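PDB 3CG0: response regulator receiver modulated diguanylate cyclase with PAS/PAC sensor from Desulfovibrio desulfuricans subsp. desulfuricans, which probably makes cyclic di-GMP from GTP through a GGDEF domain, under the control of the phosphate-accepting receiver domain that forms this chain. Local coordinates for residues 117-120 against 121-125; 91-94 against 95-98; 18-21 against 22-26. All coordinates share one frame; numbering follows the deposited sequence.

All three contacts are local, on helices that flank the five-stranded parallel sheet of a CheY-like receiver domain. Interactions 1 and 3 lie on helices 115-132 and 19-32 and are partly buried; the two helices meet where Leu118 CD2 packs 4.1 Å from Leu25 CD2. Interaction 2, at the start of helix 94-101, is a surface contact about 23 Å from interaction 1, centre to centre. Interactions 1 and 2 both reach the second subunit. The chemistry of the three differs accordingly: a salt bridge beside aliphatic packing in 117-125, a shared carbonyl and an aromatic ring in 91-98, and alanines with backbone bonds and one threonine hydroxyl in 18-26.

Interaction 1: 117-120 against 121-125; sequences TLHR and SIEMA
The carbonyls of Thr117, Leu118, His119 and Arg120 accept in turn from the amides of Ser121, Ile122, Glu123 and Met124, an unbroken run of i to i+4 bonds within helix 115-132. The longest of the four joins Ile122 N to Leu118 O at 3.2 Å. Ser121 OG also lies near Thr117 O, but its position is doubtful.

Glu123 is the side chain that ties the polar face together. Its chain is extended beyond CG, so the carboxylate reaches back over the previous turn. OE2 meets Arg120 NH2 at 2.7 Å in a salt bridge; it lies at the guanidinium edge, yet the N-H points only poorly at it (128°), a weak hydrogen bond. Bending at chi2 (-41°) brings the arginine alongside the glutamate. On the neighbouring side Glu123 CG stands over one face of the His119 ring, 4.2 Å from its centroid, a CH-pi contact. On the inner face Leu118 CD1 and Ile122 CD1 lie side by side, 4.1 Å apart, and both side chains pack on Leu29 of helix 19-32.

Arg120 also gives NE to Asp116 of the second subunit in another salt bridge. One guanidinium thus serves both the helix and the subunit interface, and the two carboxylates would probably offset its charge.

Interaction 2: 91-94 against 95-98; sequences SQDV and ETFQ
Val94, Asp93 and Phe97 give the most surface to this contact, which forms the N-terminal end of helix 94-101 in the CheY-like receiver fold, with Asp93 at the N-cap position. Loop 91-93 leads from strand 85-89 into the helix.

Asp93 works chiefly through its backbone oxygen. Thr96 OG1 donates to Asp93 O at 2.8 Å, lying in the carbonyl plane on a lone pair, while Thr96 N reaches the same atom at 2.9 Å from above that plane. A chi1 of 63° sets OG1 between the backbone N and the carbonyl carbon, within range of Asp93 O. Threonine suits the site because its hydroxyl adds a second bond to the oxygen that its own N already holds. Phe97 N adds a third, weak bond to this oxygen. The acidic groups of Asp93 and Glu95 come near each other here, and the helix's N-terminal end would be expected to ease their repulsion.

Val94 is buried largely by the adjoining backbone and the next turn: its CB lies 3.1 Å from Glu95 N, and Gln98 CG comes to 3.2 Å from Val94 O. Gln98 N bonds to that oxygen, Val94 O, only weakly at 3.1 Å. Phe97, one turn on, is buried: its ring stacks edge-to-face with Tyr108, which probably corresponds to the switch aromatic of CheY-like domains, and touches Leu131 of the second subunit. The loop and the first helical residue meet this ring at its edge, where Phe97 CE2 lies 3.8 Å from Ser91 O, with Gln92 CA and Val94 CA also near the ring plane.

Interaction 3: 18-21 against 22-26; sequences GRLA and AATLR
Ala22 begins the second segment with its amide on Gly18 O, the first i to i+4 bond of helix 19-32. Gly18 holds the N-cap position, and Ala22 N approaches its oxygen nearly along the C=O axis, at 3.0 Å. Ala22 CB faces inward onto Val39 and Glu16; a small methyl is consistent with close approach of the helix and strand 35-40.

Ala23 follows with a less regular bond, its N standing 41° out of the carbonyl plane of Arg19, 3.2 Å from Arg19 O. Its CB rests 3.5 Å from the same oxygen, so within these two segments the methyl meets backbone.

Thr24 is the one polar side chain of the second segment to bond back into the first. Leu20 O receives both its N, at 2.9 Å, and its OG1, at 2.5 Å, short enough that the exact distance is uncertain, the two donors arriving from opposite faces of the carbonyl plane. A chi1 of -44° holds OG1 beside the backbone N, above the preceding turn, so the hydroxyl's proton is used within the helix, on an exposed flank.

Leu25 N closes onto Ala21 O at 2.8 Å, and Leu25 CB lies against that carbonyl while its buried branches turn toward the interior. Arg26 continues the helix by bonding its N to Ala22 O.

This is the opening of the helix in the beta-alpha-beta crossover from strand 11-15 to strand 35-40, the first such unit of the (beta/alpha)5 fold of the receiver domain.

Interaction 1: 117-120 against 121-125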
ATOM      1  N   THR C 117     -11.674  19.245 -16.468  1.00 56.57           N
ATOM      2  CA  THR C 117     -12.086  19.226 -15.066  1.00 58.12           C
ATOM      3  C   THR C 117     -13.080  18.093 -14.835  1.00 53.58           C
ATOM      4  O   THR C 117     -12.998  17.376 -13.842  1.00 53.88           O
ATOM      5  CB  THR C 117     -12.745  20.552 -14.640  1.00 58.43           C
ATOM      6  OG1 THR C 117     -12.087  21.645 -15.288  1.00 67.04           O
ATOM      7  CG2 THR C 117     -12.657  20.729 -13.127  1.00 60.02           C
ATOM      8  N   LEU C 118     -14.011  17.945 -15.770  1.00 53.07           N
ATOM      9  CA  LEU C 118     -14.997  16.876 -15.764  1.00 48.17           C
ATOM     10  C   LEU C 118     -14.322  15.506 -15.695  1.00 54.00           C
ATOM     11  O   LEU C 118     -14.701  14.664 -14.882  1.00 54.73           O
ATOM     12  CB  LEU C 118     -15.862  16.984 -17.024  1.00 48.82           C
ATOM     13  CG  LEU C 118     -16.962  15.967 -17.277  1.00 40.67           C
ATOM     14  CD1 LEU C 118     -17.903  15.981 -16.103  1.00 30.33           C
ATOM     15  CD2 LEU C 118     -17.679  16.292 -18.586  1.00 40.99           C
ATOM     16  N   HIS C 119     -13.305  15.307 -16.528  1.00 53.18           N
ATOM     17  CA  HIS C 119     -12.597  14.037 -16.594  1.00 51.75           C
ATOM     18  C   HIS C 119     -11.847  13.682 -15.308  1.00 50.23           C
ATOM     19  O   HIS C 119     -11.915  12.544 -14.844  1.00 57.38           O
ATOM     20  CB  HIS C 119     -11.628  14.030 -17.772  1.00 55.02           C
ATOM     21  CG  HIS C 119     -10.736  12.832 -17.796  1.00 57.20           C
ATOM     22  ND1 HIS C 119     -11.214  11.554 -17.987  1.00 56.65           N
ATOM     23  CD2 HIS C 119      -9.398  12.713 -17.626  1.00 57.73           C
ATOM     24  CE1 HIS C 119     -10.210  10.697 -17.945  1.00 59.63           C
ATOM     25  NE2 HIS C 119      -9.096  11.375 -17.727  1.00 68.80           N
ATOM     26  N   ARG C 120     -11.141  14.658 -14.742  1.00 50.01           N
ATOM     27  CA  ARG C 120     -10.373  14.458 -13.511  1.00 50.02           C
ATOM     28  C   ARG C 120     -11.258  14.277 -12.275  1.00 51.16           C
ATOM     29  O   ARG C 120     -10.925  13.491 -11.388  1.00 55.68           O
ATOM     30  CB  ARG C 120      -9.361  15.602 -13.289  1.00 51.40           C
ATOM     31  CG  ARG C 120      -8.232  15.691 -14.331  1.00 54.15           C
ATOM     32  CD  ARG C 120      -7.689  14.312 -14.710  1.00 62.31           C
ATOM     33  NE  ARG C 120      -6.414  14.359 -15.431  1.00 57.83           N
ATOM     34  CZ  ARG C 120      -5.803  13.287 -15.936  1.00 61.39           C
ATOM     35  NH1 ARG C 120      -4.643  13.416 -16.572  1.00 58.42           N
ATOM     36  NH2 ARG C 120      -6.346  12.082 -15.809  1.00 58.08           N
ATOM     37  N   SER C 121     -12.374  15.006 -12.221  1.00 43.07           N
ATOM     38  CA  SER C 121     -13.348  14.871 -11.137  1.00 40.73           C
ATOM     39  C   SER C 121     -13.920  13.477 -11.057  1.00 37.24           C
ATOM     40  O   SER C 121     -13.983  12.902  -9.976  1.00 37.72           O
ATOM     41  CB  SER C 121     -14.485  15.855 -11.331  1.00 34.49           C
ATOM     42  OG  SER C 121     -13.957  17.135 -11.542  1.00 48.16           O
ATOM     43  N   ILE C 122     -14.312  12.939 -12.209  1.00 34.07           N
ATOM     44  CA  ILE C 122     -14.869  11.584 -12.317  1.00 37.55           C
ATOM     45  C   ILE C 122     -13.848  10.510 -11.932  1.00 40.49           C
ATOM     46  O   ILE C 122     -14.171   9.586 -11.175  1.00 39.02           O
ATOM     47  CB  ILE C 122     -15.441  11.337 -13.743  1.00 33.35           C
ATOM     48  CG1 ILE C 122     -16.668  12.228 -13.978  1.00 38.64           C
ATOM     49  CG2 ILE C 122     -15.803   9.890 -13.951  1.00 35.66           C
ATOM     50  CD1 ILE C 122     -17.390  11.971 -15.294  1.00 38.33           C
ATOM     51  N   GLU C 123     -12.622  10.647 -12.445  1.00 42.54           N
ATOM     52  CA  GLU C 123     -11.513   9.758 -12.092  1.00 42.30           C
ATOM     53  C   GLU C 123     -11.263   9.748 -10.590  1.00 38.88           C
ATOM     54  O   GLU C 123     -11.213   8.683  -9.971  1.00 41.88           O
ATOM     55  CB  GLU C 123     -10.228  10.160 -12.823  1.00 41.62           C
ATOM     56  CG  GLU C 123     -10.085   9.576 -14.227  1.00 46.19           C
ATOM     57  CD  GLU C 123      -8.653   9.653 -14.781  1.00 57.97           C
ATOM     58  OE1 GLU C 123      -8.353   8.895 -15.735  1.00 65.77           O
ATOM     59  OE2 GLU C 123      -7.837  10.465 -14.275  1.00 57.48           O
ATOM     60  N   MET C 124     -11.146  10.939 -10.014  1.00 39.38           N
ATOM     61  CA  MET C 124     -10.888  11.097  -8.583  1.00 43.13           C
ATOM     62  C   MET C 124     -12.049  10.636  -7.703  1.00 35.77           C
ATOM     63  O   MET C 124     -11.826  10.080  -6.640  1.00 41.54           O
ATOM     64  CB  MET C 124     -10.540  12.550  -8.255  1.00 49.03           C
ATOM     65  CG  MET C 124      -9.112  13.005  -8.577  1.00 54.28           C
ATOM     66  SD  MET C 124      -7.878  12.291  -7.469  1.00 67.92           S
ATOM     67  CE  MET C 124      -7.221  10.949  -8.481  1.00 75.16           C
ATOM     68  N   ALA C 125     -13.281  10.864  -8.153  1.00 39.31           N
ATOM     69  CA  ALA C 125     -14.476  10.470  -7.393  1.00 27.28           C
ATOM     70  C   ALA C 125     -14.616   8.964  -7.272  1.00 35.61           C
ATOM     71  O   ALA C 125     -14.856   8.447  -6.186  1.00 42.60           O
ATOM     72  CB  ALA C 125     -15.705  11.061  -8.011  1.00 33.16           C
TER

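Interaction 2: 91-94 against 95-98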
ATOM      1  N   SER C  91     -26.604  28.325 -10.112  1.00 95.31           N
ATOM      2  CA  SER C  91     -27.037  29.405  -9.221  1.00 99.45           C
ATOM      3  C   SER C  91     -26.162  29.512  -7.966  1.00100.83           C
ATOM      4  O   SER C  91     -25.172  28.788  -7.824  1.00101.04           O
ATOM      5  CB  SER C  91     -28.519  29.229  -8.857  1.00101.60           C
ATOM      6  OG  SER C  91     -29.038  30.349  -8.157  1.00103.92           O
ATOM      7  N   GLN C  92     -26.538  30.424  -7.070  1.00102.88           N
ATOM      8  CA  GLN C  92     -25.743  30.751  -5.885  1.00103.63           C
ATOM      9  C   GLN C  92     -26.541  30.721  -4.572  1.00101.23           C
ATOM     10  O   GLN C  92     -26.149  31.377  -3.597  1.00102.89           O
ATOM     11  CB  GLN C  92     -25.088  32.129  -6.065  1.00106.09           C
ATOM     12  CG  GLN C  92     -23.734  32.114  -6.765  1.00109.44           C
ATOM     13  CD  GLN C  92     -22.573  31.990  -5.793  1.00113.57           C
ATOM     14  OE1 GLN C  92     -22.377  30.948  -5.164  1.00114.52           O
ATOM     15  NE2 GLN C  92     -21.790  33.057  -5.671  1.00114.06           N
ATOM     16  N   ASP C  93     -27.644  29.967  -4.544  1.00 95.63           N
ATOM     17  CA  ASP C  93     -28.477  29.874  -3.341  1.00 90.34           C
ATOM     18  C   ASP C  93     -27.762  29.116  -2.228  1.00 85.58           C
ATOM     19  O   ASP C  93     -27.719  27.884  -2.232  1.00 84.75           O
ATOM     20  CB  ASP C  93     -29.845  29.237  -3.636  1.00 92.15           C
ATOM     21  CG  ASP C  93     -30.827  29.372  -2.464  1.00 92.44           C
ATOM     22  OD1 ASP C  93     -30.679  30.312  -1.652  1.00 89.52           O
ATOM     23  OD2 ASP C  93     -31.756  28.543  -2.355  1.00 90.90           O
ATOM     24  N   VAL C  94     -27.211  29.885  -1.288  1.00 80.43           N
ATOM     25  CA  VAL C  94     -26.444  29.383  -0.140  1.00 77.01           C
ATOM     26  C   VAL C  94     -27.175  28.240   0.562  1.00 75.81           C
ATOM     27  O   VAL C  94     -26.582  27.202   0.849  1.00 76.35           O
ATOM     28  CB  VAL C  94     -26.142  30.530   0.881  1.00 79.17           C
ATOM     29  CG1 VAL C  94     -25.293  30.034   2.060  1.00 72.65           C
ATOM     30  CG2 VAL C  94     -25.463  31.717   0.182  1.00 80.54           C
ATOM     31  N   GLU C  95     -28.473  28.436   0.781  1.00 71.51           N
ATOM     32  CA  GLU C  95     -29.354  27.467   1.415  1.00 70.36           C
ATOM     33  C   GLU C  95     -29.329  26.075   0.775  1.00 69.34           C
ATOM     34  O   GLU C  95     -29.403  25.083   1.490  1.00 68.50           O
ATOM     35  CB  GLU C  95     -30.781  28.011   1.396  1.00 76.10           C
ATOM     36  CG  GLU C  95     -31.519  27.917   2.719  1.00 86.79           C
ATOM     37  CD  GLU C  95     -32.515  29.060   2.919  1.00 94.43           C
ATOM     38  OE1 GLU C  95     -32.820  29.781   1.939  1.00 92.81           O
ATOM     39  OE2 GLU C  95     -32.988  29.240   4.064  1.00 93.71           O
ATOM     40  N   THR C  96     -29.225  25.995  -0.556  1.00 66.79           N
ATOM     41  CA  THR C  96     -29.213  24.689  -1.238  1.00 62.98           C
ATOM     42  C   THR C  96     -27.865  23.992  -1.118  1.00 59.70           C
ATOM     43  O   THR C  96     -27.815  22.767  -1.016  1.00 54.66           O
ATOM     44  CB  THR C  96     -29.633  24.753  -2.730  1.00 64.48           C
ATOM     45  OG1 THR C  96     -28.697  25.545  -3.469  1.00 70.30           O
ATOM     46  CG2 THR C  96     -31.040  25.317  -2.885  1.00 56.28           C
ATOM     47  N   PHE C  97     -26.786  24.777  -1.114  1.00 58.53           N
ATOM     48  CA  PHE C  97     -25.439  24.264  -0.838  1.00 60.15           C
ATOM     49  C   PHE C  97     -25.261  23.765   0.596  1.00 63.91           C
ATOM     50  O   PHE C  97     -24.347  22.985   0.866  1.00 68.86           O
ATOM     51  CB  PHE C  97     -24.375  25.317  -1.150  1.00 60.37           C
ATOM     52  CG  PHE C  97     -24.179  25.566  -2.619  1.00 59.95           C
ATOM     53  CD1 PHE C  97     -23.685  24.562  -3.453  1.00 63.05           C
ATOM     54  CD2 PHE C  97     -24.476  26.805  -3.170  1.00 63.44           C
ATOM     55  CE1 PHE C  97     -23.503  24.790  -4.813  1.00 63.33           C
ATOM     56  CE2 PHE C  97     -24.295  27.043  -4.533  1.00 65.25           C
ATOM     57  CZ  PHE C  97     -23.811  26.032  -5.354  1.00 63.01           C
ATOM     58  N   GLN C  98     -26.122  24.225   1.508  1.00 65.07           N
ATOM     59  CA  GLN C  98     -26.156  23.711   2.880  1.00 66.55           C
ATOM     60  C   GLN C  98     -26.728  22.302   2.884  1.00 63.81           C
ATOM     61  O   GLN C  98     -26.179  21.418   3.542  1.00 64.58           O
ATOM     62  CB  GLN C  98     -27.006  24.593   3.809  1.00 69.83           C
ATOM     63  CG  GLN C  98     -26.660  26.069   3.832  1.00 74.53           C
ATOM     64  CD  GLN C  98     -25.774  26.456   4.987  1.00 81.66           C
ATOM     65  OE1 GLN C  98     -24.610  26.054   5.064  1.00 85.38           O
ATOM     66  NE2 GLN C  98     -26.317  27.260   5.890  1.00 79.72           N
TER

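Interaction 3: 18-21 against 22-26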
ATOM      1  N   GLY C  18     -32.373  20.918 -17.933  1.00 54.94           N
ATOM      2  CA  GLY C  18     -32.092  21.601 -19.208  1.00 59.50           C
ATOM      3  C   GLY C  18     -31.596  20.662 -20.296  1.00 58.34           C
ATOM      4  O   GLY C  18     -30.464  20.181 -20.238  1.00 57.42           O
ATOM      5  N   ARG C  19     -32.450  20.414 -21.295  1.00 61.07           N
ATOM      6  CA  ARG C  19     -32.197  19.419 -22.359  1.00 57.09           C
ATOM      7  C   ARG C  19     -30.969  19.680 -23.232  1.00 51.23           C
ATOM      8  O   ARG C  19     -30.347  18.743 -23.724  1.00 52.60           O
ATOM      9  CB  ARG C  19     -33.430  19.238 -23.249  1.00 58.28           C
ATOM     10  CG  ARG C  19     -34.390  18.193 -22.750  1.00 62.28           C
ATOM     11  CD  ARG C  19     -35.087  17.516 -23.910  1.00 74.98           C
ATOM     12  NE  ARG C  19     -36.082  16.538 -23.471  1.00 84.16           N
ATOM     13  CZ  ARG C  19     -37.364  16.817 -23.247  1.00 87.65           C
ATOM     14  NH1 ARG C  19     -37.830  18.052 -23.419  1.00 84.68           N
ATOM     15  NH2 ARG C  19     -38.183  15.852 -22.849  1.00 87.76           N
ATOM     16  N   LEU C  20     -30.631  20.950 -23.415  1.00 50.86           N
ATOM     17  CA  LEU C  20     -29.443  21.329 -24.161  1.00 53.06           C
ATOM     18  C   LEU C  20     -28.171  21.125 -23.341  1.00 52.62           C
ATOM     19  O   LEU C  20     -27.136  20.741 -23.884  1.00 56.29           O
ATOM     20  CB  LEU C  20     -29.549  22.782 -24.636  1.00 50.56           C
ATOM     21  CG  LEU C  20     -28.442  23.313 -25.548  1.00 54.54           C
ATOM     22  CD1 LEU C  20     -28.398  22.531 -26.847  1.00 39.05           C
ATOM     23  CD2 LEU C  20     -28.646  24.796 -25.812  1.00 56.82           C
ATOM     24  N   ALA C  21     -28.256  21.394 -22.039  1.00 55.83           N
ATOM     25  CA  ALA C  21     -27.142  21.193 -21.112  1.00 45.54           C
ATOM     26  C   ALA C  21     -26.825  19.712 -20.968  1.00 41.82           C
ATOM     27  O   ALA C  21     -25.656  19.329 -20.974  1.00 41.81           O
ATOM     28  CB  ALA C  21     -27.464  21.803 -19.759  1.00 56.32           C
ATOM     29  N   ALA C  22     -27.871  18.888 -20.866  1.00 38.03           N
ATOM     30  CA  ALA C  22     -27.748  17.432 -20.860  1.00 40.33           C
ATOM     31  C   ALA C  22     -27.033  16.906 -22.090  1.00 44.65           C
ATOM     32  O   ALA C  22     -26.147  16.060 -21.988  1.00 47.67           O
ATOM     33  CB  ALA C  22     -29.122  16.785 -20.756  1.00 43.48           C
ATOM     34  N   ALA C  23     -27.440  17.415 -23.251  1.00 44.89           N
ATOM     35  CA  ALA C  23     -26.857  17.047 -24.527  1.00 41.88           C
ATOM     36  C   ALA C  23     -25.404  17.461 -24.597  1.00 37.28           C
ATOM     37  O   ALA C  23     -24.558  16.652 -24.974  1.00 40.13           O
ATOM     38  CB  ALA C  23     -27.648  17.675 -25.673  1.00 45.76           C
ATOM     39  N   THR C  24     -25.123  18.706 -24.212  1.00 39.56           N
ATOM     40  CA  THR C  24     -23.750  19.237 -24.141  1.00 43.52           C
ATOM     41  C   THR C  24     -22.866  18.399 -23.211  1.00 41.71           C
ATOM     42  O   THR C  24     -21.730  18.052 -23.563  1.00 48.06           O
ATOM     43  CB  THR C  24     -23.742  20.714 -23.672  1.00 50.63           C
ATOM     44  OG1 THR C  24     -24.767  21.444 -24.354  1.00 47.73           O
ATOM     45  CG2 THR C  24     -22.388  21.373 -23.931  1.00 51.10           C
ATOM     46  N   LEU C  25     -23.398  18.064 -22.032  1.00 40.90           N
ATOM     47  CA  LEU C  25     -22.756  17.120 -21.121  1.00 35.09           C
ATOM     48  C   LEU C  25     -22.510  15.757 -21.749  1.00 37.11           C
ATOM     49  O   LEU C  25     -21.430  15.206 -21.607  1.00 37.88           O
ATOM     50  CB  LEU C  25     -23.605  16.906 -19.871  1.00 42.54           C
ATOM     51  CG  LEU C  25     -23.166  17.518 -18.558  1.00 46.97           C
ATOM     52  CD1 LEU C  25     -24.101  17.005 -17.495  1.00 47.25           C
ATOM     53  CD2 LEU C  25     -21.723  17.130 -18.260  1.00 42.73           C
ATOM     54  N   ARG C  26     -23.520  15.206 -22.419  1.00 42.03           N
ATOM     55  CA  ARG C  26     -23.397  13.902 -23.076  0.50 40.80           C
ATOM     56  C   ARG C  26     -22.291  13.921 -24.138  1.00 41.32           C
ATOM     57  O   ARG C  26     -21.515  12.972 -24.242  1.00 37.65           O
ATOM     58  CB  ARG C  26     -24.732  13.490 -23.694  0.50 40.79           C
ATOM     59  CG  ARG C  26     -24.927  11.993 -23.809  0.50 44.02           C
ATOM     60  CD  ARG C  26     -26.323  11.637 -24.307  0.50 40.08           C
ATOM     61  NE  ARG C  26     -26.604  10.218 -24.072  0.50 45.60           N
ATOM     62  CZ  ARG C  26     -27.815   9.711 -23.859  0.50 32.28           C
ATOM     63  NH1 ARG C  26     -28.887  10.499 -23.860  0.50 39.04           N
ATOM     64  NH2 ARG C  26     -27.951   8.411 -23.643  0.50 30.40           N
TER